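Local coordinates for adenylate kinase (Thermus thermophilus, PDB 3CM0), which catalyses the reversible transfer of the terminal phosphate between ATP and AMP, yielding two ADP and helping to balance the cell's adenine nucleotides, at residues A[8-13]-A[156-161]; A[33-38]-A[66-71]; A[74-79]-A[97-102]; A[83-88]-A[93-98]. One frame throughout, in Å; residues are numbered along the deposited sequence.

Contact 1 of 4, residues A[8-13]-A[156-161]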
loop_
_atom_site.group_PDB
_atom_site.type_symbol
_atom_site.label_atom_id
_atom_site.label_comp_id
_atom_site.label_asym_id
_atom_site.label_seq_id
_atom_site.Cartn_x
_atom_site.Cartn_y
_atom_site.Cartn_z
ATOM N N ILE A 8 -7.399 1.988 -0.476
ATOM C CA ILE A 8 -6.038 2.019 -0.013
ATOM C C ILE A 8 -5.857 0.874 0.971
ATOM O O ILE A 8 -6.725 0.668 1.816
ATOM C CB ILE A 8 -5.751 3.358 0.743
ATOM C CG1 ILE A 8 -5.775 4.529 -0.260
ATOM C CG2 ILE A 8 -4.415 3.297 1.425
ATOM C CD1 ILE A 8 -5.797 5.976 0.436
ATOM N N PHE A 9 -4.775 0.117 0.829
ATOM C CA PHE A 9 -4.489 -0.990 1.779
ATOM C C PHE A 9 -3.288 -0.679 2.670
ATOM O O PHE A 9 -2.228 -0.301 2.172
ATOM C CB PHE A 9 -4.153 -2.295 1.008
ATOM C CG PHE A 9 -5.341 -3.007 0.473
ATOM C CD1 PHE A 9 -5.856 -4.119 1.142
ATOM C CD2 PHE A 9 -5.966 -2.583 -0.700
ATOM C CE1 PHE A 9 -6.958 -4.795 0.629
ATOM C CE2 PHE A 9 -7.065 -3.254 -1.209
ATOM C CZ PHE A 9 -7.565 -4.357 -0.551
ATOM N N LEU A 10 -3.446 -0.875 3.990
ATOM C CA LEU A 10 -2.368 -0.693 4.967
ATOM C C LEU A 10 -2.253 -2.006 5.807
ATOM O O LEU A 10 -3.239 -2.703 6.061
ATOM C CB LEU A 10 -2.662 0.465 5.925
ATOM C CG LEU A 10 -2.862 1.869 5.315
ATOM C CD1 LEU A 10 -3.224 2.823 6.433
ATOM C CD2 LEU A 10 -1.595 2.336 4.582
ATOM N N GLY A 11 -1.053 -2.351 6.201
ATOM C CA GLY A 11 -0.905 -3.559 7.007
ATOM C C GLY A 11 0.553 -3.882 7.175
ATOM O O GLY A 11 1.373 -3.489 6.355
ATOM N N PRO A 12 0.914 -4.580 8.252
ATOM C CA PRO A 12 2.310 -4.955 8.518
ATOM C C PRO A 12 2.769 -6.115 7.643
ATOM O O PRO A 12 1.973 -6.825 7.050
ATOM C CB PRO A 12 2.278 -5.383 9.987
ATOM C CG PRO A 12 0.876 -6.078 10.066
ATOM C CD PRO A 12 0.007 -5.065 9.316
ATOM N N PRO A 13 4.085 -6.314 7.560
ATOM C CA PRO A 13 4.667 -7.400 6.783
ATOM C C PRO A 13 4.088 -8.657 7.424
ATOM O O PRO A 13 3.937 -8.716 8.661
ATOM C CB PRO A 13 6.151 -7.279 7.088
ATOM C CG PRO A 13 6.342 -5.834 7.310
ATOM C CD PRO A 13 5.117 -5.415 8.094
ATOM N N GLY A 156 -4.352 7.422 12.172
ATOM C CA GLY A 156 -5.058 8.533 12.795
ATOM C C GLY A 156 -5.692 9.464 11.773
ATOM O O GLY A 156 -6.814 9.932 11.950
ATOM N N TYR A 157 -4.963 9.715 10.691
ATOM C CA TYR A 157 -5.446 10.585 9.615
ATOM C C TYR A 157 -6.734 10.035 8.998
ATOM O O TYR A 157 -7.738 10.746 8.809
ATOM C CB TYR A 157 -4.378 10.665 8.533
ATOM C CG TYR A 157 -4.774 11.530 7.376
ATOM C CD1 TYR A 157 -4.612 12.915 7.428
ATOM C CD2 TYR A 157 -5.305 10.970 6.214
ATOM C CE1 TYR A 157 -4.965 13.728 6.338
ATOM C CE2 TYR A 157 -5.677 11.785 5.121
ATOM C CZ TYR A 157 -5.497 13.154 5.195
ATOM O OH TYR A 157 -5.827 13.935 4.111
ATOM N N TYR A 158 -6.733 8.735 8.698
ATOM C CA TYR A 158 -7.922 8.163 8.085
ATOM C C TYR A 158 -9.051 7.881 9.066
ATOM O O TYR A 158 -10.215 8.001 8.700
ATOM C CB TYR A 158 -7.541 6.884 7.310
ATOM C CG TYR A 158 -6.680 7.223 6.115
ATOM C CD1 TYR A 158 -7.184 8.070 5.096
ATOM C CD2 TYR A 158 -5.393 6.701 5.973
ATOM C CE1 TYR A 158 -6.401 8.358 3.964
ATOM C CE2 TYR A 158 -4.623 6.988 4.852
ATOM C CZ TYR A 158 -5.125 7.802 3.856
ATOM O OH TYR A 158 -4.363 8.069 2.722
ATOM N N GLU A 159 -8.724 7.490 10.297
ATOM C CA GLU A 159 -9.770 7.258 11.295
ATOM C C GLU A 159 -10.548 8.577 11.581
ATOM O O GLU A 159 -11.780 8.574 11.735
ATOM C CB GLU A 159 -9.134 6.700 12.587
ATOM C CG GLU A 159 -10.171 6.287 13.641
ATOM C CD GLU A 159 -9.541 5.552 14.811
ATOM O OE1 GLU A 159 -8.922 4.489 14.589
ATOM O OE2 GLU A 159 -9.667 6.040 15.954
ATOM N N ALA A 160 -9.835 9.702 11.590
ATOM C CA ALA A 160 -10.487 11.002 11.860
ATOM C C ALA A 160 -11.509 11.334 10.769
ATOM O O ALA A 160 -12.454 12.091 10.977
ATOM C CB ALA A 160 -9.441 12.090 11.945
ATOM N N ARG A 161 -11.306 10.766 9.586
ATOM C CA ARG A 161 -12.200 11.018 8.468
ATOM C C ARG A 161 -13.258 9.962 8.264
ATOM O O ARG A 161 -14.021 10.019 7.295
ATOM C CB ARG A 161 -11.366 11.179 7.188
ATOM C CG ARG A 161 -10.587 12.459 7.183
ATOM C CD ARG A 161 -9.350 12.460 6.286
ATOM N NE ARG A 161 -8.754 13.807 6.276
ATOM C CZ ARG A 161 -8.016 14.337 7.251
ATOM N NH1 ARG A 161 -7.715 13.651 8.360
ATOM N NH2 ARG A 161 -7.631 15.598 7.152
#
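Ile-8, on strand 4-10, and Tyr-158, in the last turns of helix 137-160, are the residues whose backbones come nearest, yet their CA atoms remain 10.3 Å apart, a gap that only side chains can span. The Ile-8 side chain crosses that of Tyr-158 at about a right angle and brings CD1 within 3.4 Å of Tyr-158 OH and 3.9 Å of its CZ. With CG1 anti to the carbonyl carbon (chi1 -69°), Ile-8 sends its longer branch out to the phenol. Leu-10 adds a looser touch, its CD1 lying 4.5 Å from Tyr-158 CD2. Within its own helix the ring is flanked by its neighbour: CD2 of Tyr-157 lies over one face. Arg-161 NH1 lies over the Tyr-157 ring and donates to Tyr-157 O at 2.9 Å. Val-109, Ala-92 and Pro-86 also pack on Tyr-158. The case illustrates a helix laid on the parallel CORE sheet, in which strand 4-10 runs between 79-83 and 104-113. The two segments meet through van der Waals contact alone, while polar bonds engage other residues of the helical segment, among them Tyr-157 with Asp-96 and Glu-159 with Arg-166.

Contact 2 of 4, residues A[33-38]-A[66-71]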
loop_
_atom_site.group_PDB
_atom_site.type_symbol
_atom_site.label_atom_id
_atom_site.label_comp_id
_atom_site.label_asym_id
_atom_site.label_seq_id
_atom_site.Cartn_x
_atom_site.Cartn_y
_atom_site.Cartn_z
ATOM N N LEU A 33 -1.953 0.265 -8.425
ATOM C CA LEU A 33 -0.830 1.107 -8.749
ATOM C C LEU A 33 0.428 0.843 -7.928
ATOM O O LEU A 33 0.372 0.497 -6.751
ATOM C CB LEU A 33 -1.226 2.575 -8.583
ATOM C CG LEU A 33 -2.493 3.041 -9.292
ATOM C CD1 LEU A 33 -2.591 4.550 -9.167
ATOM C CD2 LEU A 33 -2.469 2.609 -10.749
ATOM N N SER A 34 1.573 1.015 -8.573
ATOM C CA SER A 34 2.855 0.873 -7.898
ATOM C C SER A 34 3.688 2.028 -8.417
ATOM O O SER A 34 4.053 2.062 -9.606
ATOM C CB SER A 34 3.551 -0.450 -8.250
ATOM O OG SER A 34 4.944 -0.346 -7.954
ATOM N N THR A 35 3.969 2.990 -7.544
ATOM C CA THR A 35 4.763 4.137 -7.958
ATOM C C THR A 35 6.145 3.648 -8.430
ATOM O O THR A 35 6.640 4.069 -9.480
ATOM C CB THR A 35 4.883 5.197 -6.789
ATOM O OG1 THR A 35 5.509 4.614 -5.634
ATOM C CG2 THR A 35 3.487 5.683 -6.378
ATOM N N GLY A 36 6.746 2.731 -7.674
ATOM C CA GLY A 36 8.051 2.207 -8.054
ATOM C C GLY A 36 8.076 1.569 -9.441
ATOM O O GLY A 36 8.984 1.830 -10.237
ATOM N N ASP A 37 7.094 0.718 -9.738
ATOM C CA ASP A 37 7.038 0.051 -11.048
ATOM C C ASP A 37 6.896 1.016 -12.227
ATOM O O ASP A 37 7.583 0.897 -13.250
ATOM C CB ASP A 37 5.875 -0.949 -11.095
ATOM C CG ASP A 37 6.092 -2.148 -10.184
ATOM O OD1 ASP A 37 7.264 -2.443 -9.873
ATOM O OD2 ASP A 37 5.095 -2.803 -9.789
ATOM N N ILE A 38 5.988 1.971 -12.095
ATOM C CA ILE A 38 5.759 2.940 -13.168
ATOM C C ILE A 38 7.048 3.691 -13.518
ATOM O O ILE A 38 7.439 3.801 -14.688
ATOM C CB ILE A 38 4.648 3.930 -12.726
ATOM C CG1 ILE A 38 3.399 3.130 -12.341
ATOM C CG2 ILE A 38 4.347 4.929 -13.820
ATOM C CD1 ILE A 38 2.345 3.940 -11.609
ATOM N N ASP A 66 5.963 15.657 -5.625
ATOM C CA ASP A 66 5.150 16.208 -6.706
ATOM C C ASP A 66 5.173 15.360 -7.963
ATOM O O ASP A 66 4.184 15.290 -8.712
ATOM C CB ASP A 66 5.540 17.657 -6.981
ATOM C CG ASP A 66 6.962 17.806 -7.458
ATOM O OD1 ASP A 66 7.769 16.866 -7.285
ATOM O OD2 ASP A 66 7.271 18.890 -8.003
ATOM N N LEU A 67 6.284 14.680 -8.193
ATOM C CA LEU A 67 6.389 13.823 -9.364
ATOM C C LEU A 67 5.604 12.530 -9.133
ATOM O O LEU A 67 4.947 12.015 -10.026
ATOM C CB LEU A 67 7.870 13.534 -9.631
ATOM C CG LEU A 67 8.116 12.696 -10.879
ATOM C CD1 LEU A 67 7.460 13.381 -12.060
ATOM C CD2 LEU A 67 9.610 12.539 -11.101
ATOM N N ILE A 68 5.663 11.989 -7.921
ATOM C CA ILE A 68 4.912 10.777 -7.615
ATOM C C ILE A 68 3.397 11.049 -7.784
ATOM O O ILE A 68 2.675 10.245 -8.351
ATOM C CB ILE A 68 5.177 10.349 -6.141
ATOM C CG1 ILE A 68 6.656 9.962 -5.988
ATOM C CG2 ILE A 68 4.246 9.210 -5.747
ATOM C CD1 ILE A 68 7.039 9.603 -4.574
ATOM N N LEU A 69 2.921 12.164 -7.244
ATOM C CA LEU A 69 1.504 12.489 -7.378
ATOM C C LEU A 69 1.147 12.759 -8.853
ATOM O O LEU A 69 0.058 12.439 -9.276
ATOM C CB LEU A 69 1.138 13.694 -6.506
ATOM C CG LEU A 69 0.766 13.377 -5.029
ATOM C CD1 LEU A 69 -0.568 12.713 -5.004
ATOM C CD2 LEU A 69 1.826 12.481 -4.369
ATOM N N GLU A 70 2.067 13.355 -9.615
ATOM C CA GLU A 70 1.826 13.575 -11.048
ATOM C C GLU A 70 1.628 12.215 -11.757
ATOM O O GLU A 70 0.704 12.045 -12.576
ATOM C CB GLU A 70 3.009 14.320 -11.678
ATOM C CG GLU A 70 2.960 14.326 -13.252
ATOM C CD GLU A 70 1.760 15.069 -13.783
ATOM O OE1 GLU A 70 1.334 16.031 -13.108
ATOM O OE2 GLU A 70 1.251 14.729 -14.880
ATOM N N LEU A 71 2.497 11.250 -11.444
ATOM C CA LEU A 71 2.381 9.918 -12.041
ATOM C C LEU A 71 1.078 9.245 -11.656
ATOM O O LEU A 71 0.486 8.543 -12.455
ATOM C CB LEU A 71 3.548 9.029 -11.629
ATOM C CG LEU A 71 4.889 9.394 -12.261
ATOM C CD1 LEU A 71 5.983 8.469 -11.754
ATOM C CD2 LEU A 71 4.773 9.314 -13.785
#
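Leu-71, which meets Ile-38 across the contact, has its N bonded to Leu-67 O at 2.9 Å, one of the regular bonds of helix 65-75. The facing helix, 35-44, starts with a side-chain bond: Ser-34, at the N-cap, accepts Asp-37 N on its OG at 3.0 Å, with a nearly straight N-H...O angle of 164°. This cap closes the first turn, from which Thr-35 and Ile-38 both turn toward helix 65-75. The shortest approach between the segments is methyl to methyl, CG2 of Thr-35 lying 3.7 Å from CG2 of Ile-68. Thr-35 holds CG2 anti to its carbonyl carbon and tucks OG1 between the backbone N and that carbon (chi1 60°), which gives the methyl to Ile-68; the hydroxyl lies close to Arg-87. Ile-68 answers with its short branch, and the two side chains meet at a slant. One turn further on, CG2 of Ile-38 rests 4.4 Å from CD2 of Leu-71 in a looser pairing. Ile-68 also packs on Phe-85 and Leu-71 on Leu-49. Thr-35 is a predicted AMP-binding residue at the start of the NMP region, residues 34-63, and the contact lies where that mobile domain leaves the CORE and meets helix 65-75, as expected at the base of the AMP-binding domain of an adenylate kinase.

Contact 3 of 4, residues A[74-79]-A[97-102]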
loop_
_atom_site.group_PDB
_atom_site.type_symbol
_atom_site.label_atom_id
_atom_site.label_comp_id
_atom_site.label_asym_id
_atom_site.label_seq_id
_atom_site.Cartn_x
_atom_site.Cartn_y
_atom_site.Cartn_z
ATOM N N GLU A 74 -1.612 10.749 -13.755
ATOM C CA GLU A 74 -1.513 10.201 -15.139
ATOM C C GLU A 74 -2.037 8.776 -15.257
ATOM O O GLU A 74 -2.372 8.302 -16.361
ATOM C CB GLU A 74 -0.062 10.227 -15.596
ATOM C CG GLU A 74 0.489 11.644 -15.719
ATOM C CD GLU A 74 1.954 11.658 -16.146
ATOM O OE1 GLU A 74 2.444 10.624 -16.682
ATOM O OE2 GLU A 74 2.616 12.716 -15.969
ATOM N N GLU A 75 -2.085 8.104 -14.095
ATOM C CA GLU A 75 -2.521 6.719 -13.936
ATOM C C GLU A 75 -3.890 6.519 -13.321
ATOM O O GLU A 75 -4.390 5.397 -13.348
ATOM C CB GLU A 75 -1.523 5.932 -13.068
ATOM C CG GLU A 75 -0.136 5.732 -13.639
ATOM C CD GLU A 75 -0.093 4.629 -14.673
ATOM O OE1 GLU A 75 -0.662 3.540 -14.411
ATOM O OE2 GLU A 75 0.511 4.859 -15.740
ATOM N N LEU A 76 -4.510 7.561 -12.764
ATOM C CA LEU A 76 -5.827 7.345 -12.190
ATOM C C LEU A 76 -6.668 6.831 -13.372
ATOM O O LEU A 76 -6.466 7.156 -14.547
ATOM C CB LEU A 76 -6.539 8.594 -11.668
ATOM C CG LEU A 76 -6.075 9.121 -10.315
ATOM C CD1 LEU A 76 -6.800 10.422 -10.019
ATOM C CD2 LEU A 76 -6.298 8.113 -9.210
ATOM N N ALA A 77 -7.616 6.015 -12.943
ATOM C CA ALA A 77 -8.623 5.336 -13.722
ATOM C C ALA A 77 -9.873 5.327 -12.863
ATOM O O ALA A 77 -9.852 5.744 -11.705
ATOM C CB ALA A 77 -8.179 3.936 -14.016
ATOM N N GLU A 78 -10.959 4.855 -13.448
ATOM C CA GLU A 78 -12.233 4.808 -12.774
ATOM C C GLU A 78 -12.092 4.035 -11.465
ATOM O O GLU A 78 -12.740 4.373 -10.479
ATOM C CB GLU A 78 -13.279 4.113 -13.646
ATOM C CG GLU A 78 -13.494 4.734 -15.017
ATOM C CD GLU A 78 -14.219 3.791 -15.967
ATOM O OE1 GLU A 78 -15.429 3.542 -15.765
ATOM O OE2 GLU A 78 -13.565 3.288 -16.910
ATOM N N ARG A 79 -11.235 3.019 -11.453
ATOM C CA ARG A 79 -11.093 2.192 -10.223
ATOM C C ARG A 79 -9.627 1.907 -9.955
ATOM O O ARG A 79 -8.956 1.244 -10.753
ATOM C CB ARG A 79 -11.838 0.868 -10.396
ATOM C CG ARG A 79 -13.291 1.028 -10.729
ATOM C CD ARG A 79 -13.921 -0.366 -10.823
ATOM N NE ARG A 79 -15.333 -0.296 -11.190
ATOM C CZ ARG A 79 -15.979 -1.272 -11.821
ATOM N NH1 ARG A 79 -15.338 -2.387 -12.155
ATOM N NH2 ARG A 79 -17.258 -1.130 -12.139
ATOM N N ARG A 97 -6.284 15.366 -1.851
ATOM C CA ARG A 97 -6.590 16.495 -2.739
ATOM C C ARG A 97 -6.772 16.007 -4.189
ATOM O O ARG A 97 -7.702 16.426 -4.901
ATOM C CB ARG A 97 -5.468 17.527 -2.668
ATOM C CG ARG A 97 -5.305 18.153 -1.262
ATOM C CD ARG A 97 -4.444 19.415 -1.350
ATOM N NE ARG A 97 -3.031 19.089 -1.558
ATOM C CZ ARG A 97 -2.167 18.827 -0.579
ATOM N NH1 ARG A 97 -2.565 18.851 0.688
ATOM N NH2 ARG A 97 -0.901 18.546 -0.867
ATOM N N LEU A 98 -5.877 15.126 -4.624
ATOM C CA LEU A 98 -5.952 14.554 -5.977
ATOM C C LEU A 98 -7.251 13.761 -6.169
ATOM O O LEU A 98 -7.884 13.845 -7.208
ATOM C CB LEU A 98 -4.731 13.632 -6.224
ATOM C CG LEU A 98 -4.777 12.913 -7.572
ATOM C CD1 LEU A 98 -4.897 13.990 -8.658
ATOM C CD2 LEU A 98 -3.528 12.100 -7.785
ATOM N N LEU A 99 -7.657 12.946 -5.186
ATOM C CA LEU A 99 -8.890 12.190 -5.348
ATOM C C LEU A 99 -10.069 13.145 -5.442
ATOM O O LEU A 99 -10.994 12.960 -6.258
ATOM C CB LEU A 99 -9.100 11.240 -4.149
ATOM C CG LEU A 99 -7.972 10.211 -3.992
ATOM C CD1 LEU A 99 -8.200 9.397 -2.693
ATOM C CD2 LEU A 99 -7.917 9.295 -5.228
ATOM N N SER A 100 -10.027 14.182 -4.615
ATOM C CA SER A 100 -11.115 15.148 -4.582
ATOM C C SER A 100 -11.214 15.843 -5.942
ATOM O O SER A 100 -12.301 15.942 -6.511
ATOM C CB SER A 100 -10.884 16.191 -3.486
ATOM O OG SER A 100 -11.938 17.143 -3.485
ATOM N N GLU A 101 -10.080 16.313 -6.457
ATOM C CA GLU A 101 -10.056 16.998 -7.764
ATOM C C GLU A 101 -10.489 16.166 -8.950
ATOM O O GLU A 101 -11.031 16.693 -9.924
ATOM C CB GLU A 101 -8.657 17.536 -8.038
ATOM C CG GLU A 101 -8.275 18.688 -7.116
ATOM C CD GLU A 101 -6.800 19.071 -7.207
ATOM O OE1 GLU A 101 -5.997 18.317 -7.808
ATOM O OE2 GLU A 101 -6.442 20.127 -6.653
ATOM N N THR A 102 -10.265 14.861 -8.881
ATOM C CA THR A 102 -10.621 13.994 -9.988
ATOM C C THR A 102 -11.948 13.321 -9.817
ATOM O O THR A 102 -12.336 12.485 -10.647
ATOM C CB THR A 102 -9.571 12.929 -10.170
ATOM O OG1 THR A 102 -9.460 12.186 -8.954
ATOM C CG2 THR A 102 -8.252 13.574 -10.508
#
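Leu-76 and Thr-102 meet end on. CD1 of Leu-76 does most of the touching: it lies 3.4 Å from Thr-102 OG1 and 3.5 Å from Thr-102 CG2, nestled against both branches of the threonine, and on another flank it comes within 4.0 Å of Leu-98 CG. Its second methyl, CD2, makes a looser contact with Leu-99 CD2 at 4.5 Å. A single leucine thereby meets three residues of the facing segment. Leu-76 owes this placing to its position just past helix 65-75, where the chain opens out, and to a CG that is anti to the carbonyl carbon (chi1 -78°). The two segments lie at neighbouring turning points of the parallel-sheet CORE: residues 74-79 lead from helix 65-75 into strand 79-83, whereas 97-102 closes the helix of the beta-alpha-beta crossover that carries the chain from that strand to strand 104-113, past strand 4-10. Thr-102 is held in turn from behind. Its OG1 sits 2.9 Å from Leu-98 O and 3.2 Å from Leu-99 O, and is hydrogen-bonded to Thr-104, while its own N bonds to Leu-98 O at 3.1 Å. Further out, Leu-98 packs against Leu-69 and Ile-72 of helix 65-75, and backbone hydrogen bonds of Glu-78 with Gln-5 and of Arg-79 with Lys-31 lead the other segment into the sheet.

Contact 4 of 4, residues A[83-88]-A[93-98]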
loop_
_atom_site.group_PDB
_atom_site.type_symbol
_atom_site.label_atom_id
_atom_site.label_comp_id
_atom_site.label_asym_id
_atom_site.label_seq_id
_atom_site.Cartn_x
_atom_site.Cartn_y
_atom_site.Cartn_z
ATOM N N ASP A 83 -1.400 0.185 -2.729
ATOM C CA ASP A 83 -0.855 -0.818 -1.818
ATOM C C ASP A 83 0.621 -0.396 -1.713
ATOM O O ASP A 83 1.375 -0.528 -2.665
ATOM C CB ASP A 83 -1.026 -2.193 -2.487
ATOM C CG ASP A 83 -0.319 -3.302 -1.756
ATOM O OD1 ASP A 83 -0.253 -3.244 -0.512
ATOM O OD2 ASP A 83 0.154 -4.233 -2.442
ATOM N N GLY A 84 1.011 0.145 -0.580
ATOM C CA GLY A 84 2.376 0.621 -0.451
ATOM C C GLY A 84 2.465 2.142 -0.597
ATOM O O GLY A 84 3.573 2.702 -0.668
ATOM N N PHE A 85 1.298 2.797 -0.662
ATOM C CA PHE A 85 1.176 4.252 -0.778
ATOM C C PHE A 85 -0.203 4.668 -0.228
ATOM O O PHE A 85 -1.192 3.984 -0.463
ATOM C CB PHE A 85 1.317 4.706 -2.245
ATOM C CG PHE A 85 1.413 6.187 -2.414
ATOM C CD1 PHE A 85 0.272 6.950 -2.587
ATOM C CD2 PHE A 85 2.652 6.828 -2.374
ATOM C CE1 PHE A 85 0.347 8.339 -2.712
ATOM C CE2 PHE A 85 2.736 8.212 -2.497
ATOM C CZ PHE A 85 1.582 8.965 -2.667
ATOM N N PRO A 86 -0.291 5.794 0.525
ATOM C CA PRO A 86 0.809 6.693 0.894
ATOM C C PRO A 86 1.709 6.106 1.970
ATOM O O PRO A 86 1.323 5.179 2.677
ATOM C CB PRO A 86 0.093 7.962 1.398
ATOM C CG PRO A 86 -1.126 7.425 2.063
ATOM C CD PRO A 86 -1.575 6.273 1.066
ATOM N N ARG A 87 2.922 6.652 2.053
ATOM C CA ARG A 87 3.884 6.224 3.059
ATOM C C ARG A 87 4.010 7.315 4.120
ATOM O O ARG A 87 4.379 7.041 5.244
ATOM C CB ARG A 87 5.263 5.974 2.426
ATOM C CG ARG A 87 5.321 4.760 1.502
ATOM C CD ARG A 87 6.705 4.638 0.852
ATOM N NE ARG A 87 6.981 5.664 -0.165
ATOM C CZ ARG A 87 6.517 5.642 -1.416
ATOM N NH1 ARG A 87 5.743 4.652 -1.840
ATOM N NH2 ARG A 87 6.842 6.612 -2.260
ATOM N N THR A 88 3.706 8.552 3.756
ATOM C CA THR A 88 3.818 9.658 4.700
ATOM C C THR A 88 2.538 10.456 4.784
ATOM O O THR A 88 1.697 10.410 3.902
ATOM C CB THR A 88 4.901 10.648 4.281
ATOM O OG1 THR A 88 4.461 11.337 3.092
ATOM C CG2 THR A 88 6.222 9.919 3.968
ATOM N N GLU A 93 -2.124 13.518 2.532
ATOM C CA GLU A 93 -2.844 14.754 2.286
ATOM C C GLU A 93 -2.919 15.108 0.781
ATOM O O GLU A 93 -3.984 15.449 0.252
ATOM C CB GLU A 93 -2.155 15.866 3.071
ATOM C CG GLU A 93 -2.400 15.674 4.588
ATOM C CD GLU A 93 -1.731 16.758 5.434
ATOM O OE1 GLU A 93 -1.261 17.740 4.823
ATOM O OE2 GLU A 93 -1.696 16.636 6.693
ATOM N N ALA A 94 -1.788 14.995 0.106
ATOM C CA ALA A 94 -1.727 15.294 -1.328
ATOM C C ALA A 94 -2.636 14.346 -2.103
ATOM O O ALA A 94 -3.317 14.749 -3.044
ATOM C CB ALA A 94 -0.297 15.175 -1.812
ATOM N N LEU A 95 -2.662 13.070 -1.710
ATOM C CA LEU A 95 -3.519 12.121 -2.414
ATOM C C LEU A 95 -4.971 12.463 -2.211
ATOM O O LEU A 95 -5.784 12.348 -3.132
ATOM C CB LEU A 95 -3.232 10.683 -1.934
ATOM C CG LEU A 95 -4.114 9.573 -2.509
ATOM C CD1 LEU A 95 -3.916 9.578 -4.074
ATOM C CD2 LEU A 95 -3.730 8.184 -1.939
ATOM N N ASP A 96 -5.351 12.897 -1.007
ATOM C CA ASP A 96 -6.754 13.235 -0.797
ATOM C C ASP A 96 -7.170 14.405 -1.690
ATOM O O ASP A 96 -8.298 14.445 -2.207
ATOM C CB ASP A 96 -7.016 13.607 0.663
ATOM C CG ASP A 96 -7.457 12.402 1.522
ATOM O OD1 ASP A 96 -7.572 11.250 1.019
ATOM O OD2 ASP A 96 -7.682 12.631 2.728
ATOM N N ARG A 97 -6.284 15.366 -1.851
ATOM C CA ARG A 97 -6.590 16.495 -2.739
ATOM C C ARG A 97 -6.772 16.007 -4.189
ATOM O O ARG A 97 -7.702 16.426 -4.901
ATOM C CB ARG A 97 -5.468 17.527 -2.668
ATOM C CG ARG A 97 -5.305 18.153 -1.262
ATOM C CD ARG A 97 -4.444 19.415 -1.350
ATOM N NE ARG A 97 -3.031 19.089 -1.558
ATOM C CZ ARG A 97 -2.167 18.827 -0.579
ATOM N NH1 ARG A 97 -2.565 18.851 0.688
ATOM N NH2 ARG A 97 -0.901 18.546 -0.867
ATOM N N LEU A 98 -5.877 15.126 -4.624
ATOM C CA LEU A 98 -5.952 14.554 -5.977
ATOM C C LEU A 98 -7.251 13.761 -6.169
ATOM O O LEU A 98 -7.884 13.845 -7.208
ATOM C CB LEU A 98 -4.731 13.632 -6.224
ATOM C CG LEU A 98 -4.777 12.913 -7.572
ATOM C CD1 LEU A 98 -4.897 13.990 -8.658
ATOM C CD2 LEU A 98 -3.528 12.100 -7.785
#
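Pro-86 and Leu-95 bring the two backbones to 7.7 Å between their CA atoms, the loop 83-88 running beside the helical turns 93-98 that follow it closely in sequence. The loop is irregular: Gly-84 has a positive phi of 102°, and the peptide bond before Pro-86 is cis, which folds Phe-85 and Pro-86 close together, and the proline CB lies over one face of the Phe-85 ring, offset toward its rim. Here a single methyl serves two residues at once: CD2 of Leu-95 stands 4.2 Å from Phe-85 CE1 and 4.2 Å from Pro-86 CD. It meets the phenyl group at the edge, near the ring plane, and it reaches the proline ring across a roughly right-angled approach. Leu-95 extends from the helix with CG anti to the backbone N (chi1 176°), a setting that brings CD2 to the loop. Arg-87 folds back over the loop: its NH1 donates to Gly-84 O at 3.1 Å in a rather bent bond (137°), while lying at the edge of the Phe-85 ring. Thr-88 then caps helix 89-101 through OG1 and Gln-91 N, and Gln-91 OE1 takes the N-H of Arg-87. At the other end of the loop, Asp-83 forms salt bridges with Lys-17 and Lys-32. Residues 83 to 87 read Asp-Gly-Phe-Pro-Arg, the core of the adenylate kinase family signature, and Gly-84 to Arg-87 are predicted to bind AMP.

Overall arrangement
From the N terminus, strand 4-10 opens the widest loop, which contact 1 closes only at the end of helix 137-160; the other three contacts are all nested inside it. Contact 2 comes first, closing the excursion into the NMP region as the chain returns along helix 65-75. Contact 3 then opens at the end of that helix and closes at 97-102, enclosing residues 83-88; contact 4 opens within this interval and shares Arg-97 and Leu-98 with it. Contact 4 touches contacts 1 and 2, joining the central strand side to the NMP base, whereas contacts 1 and 2 stay about 9 Å apart at their nearest atoms.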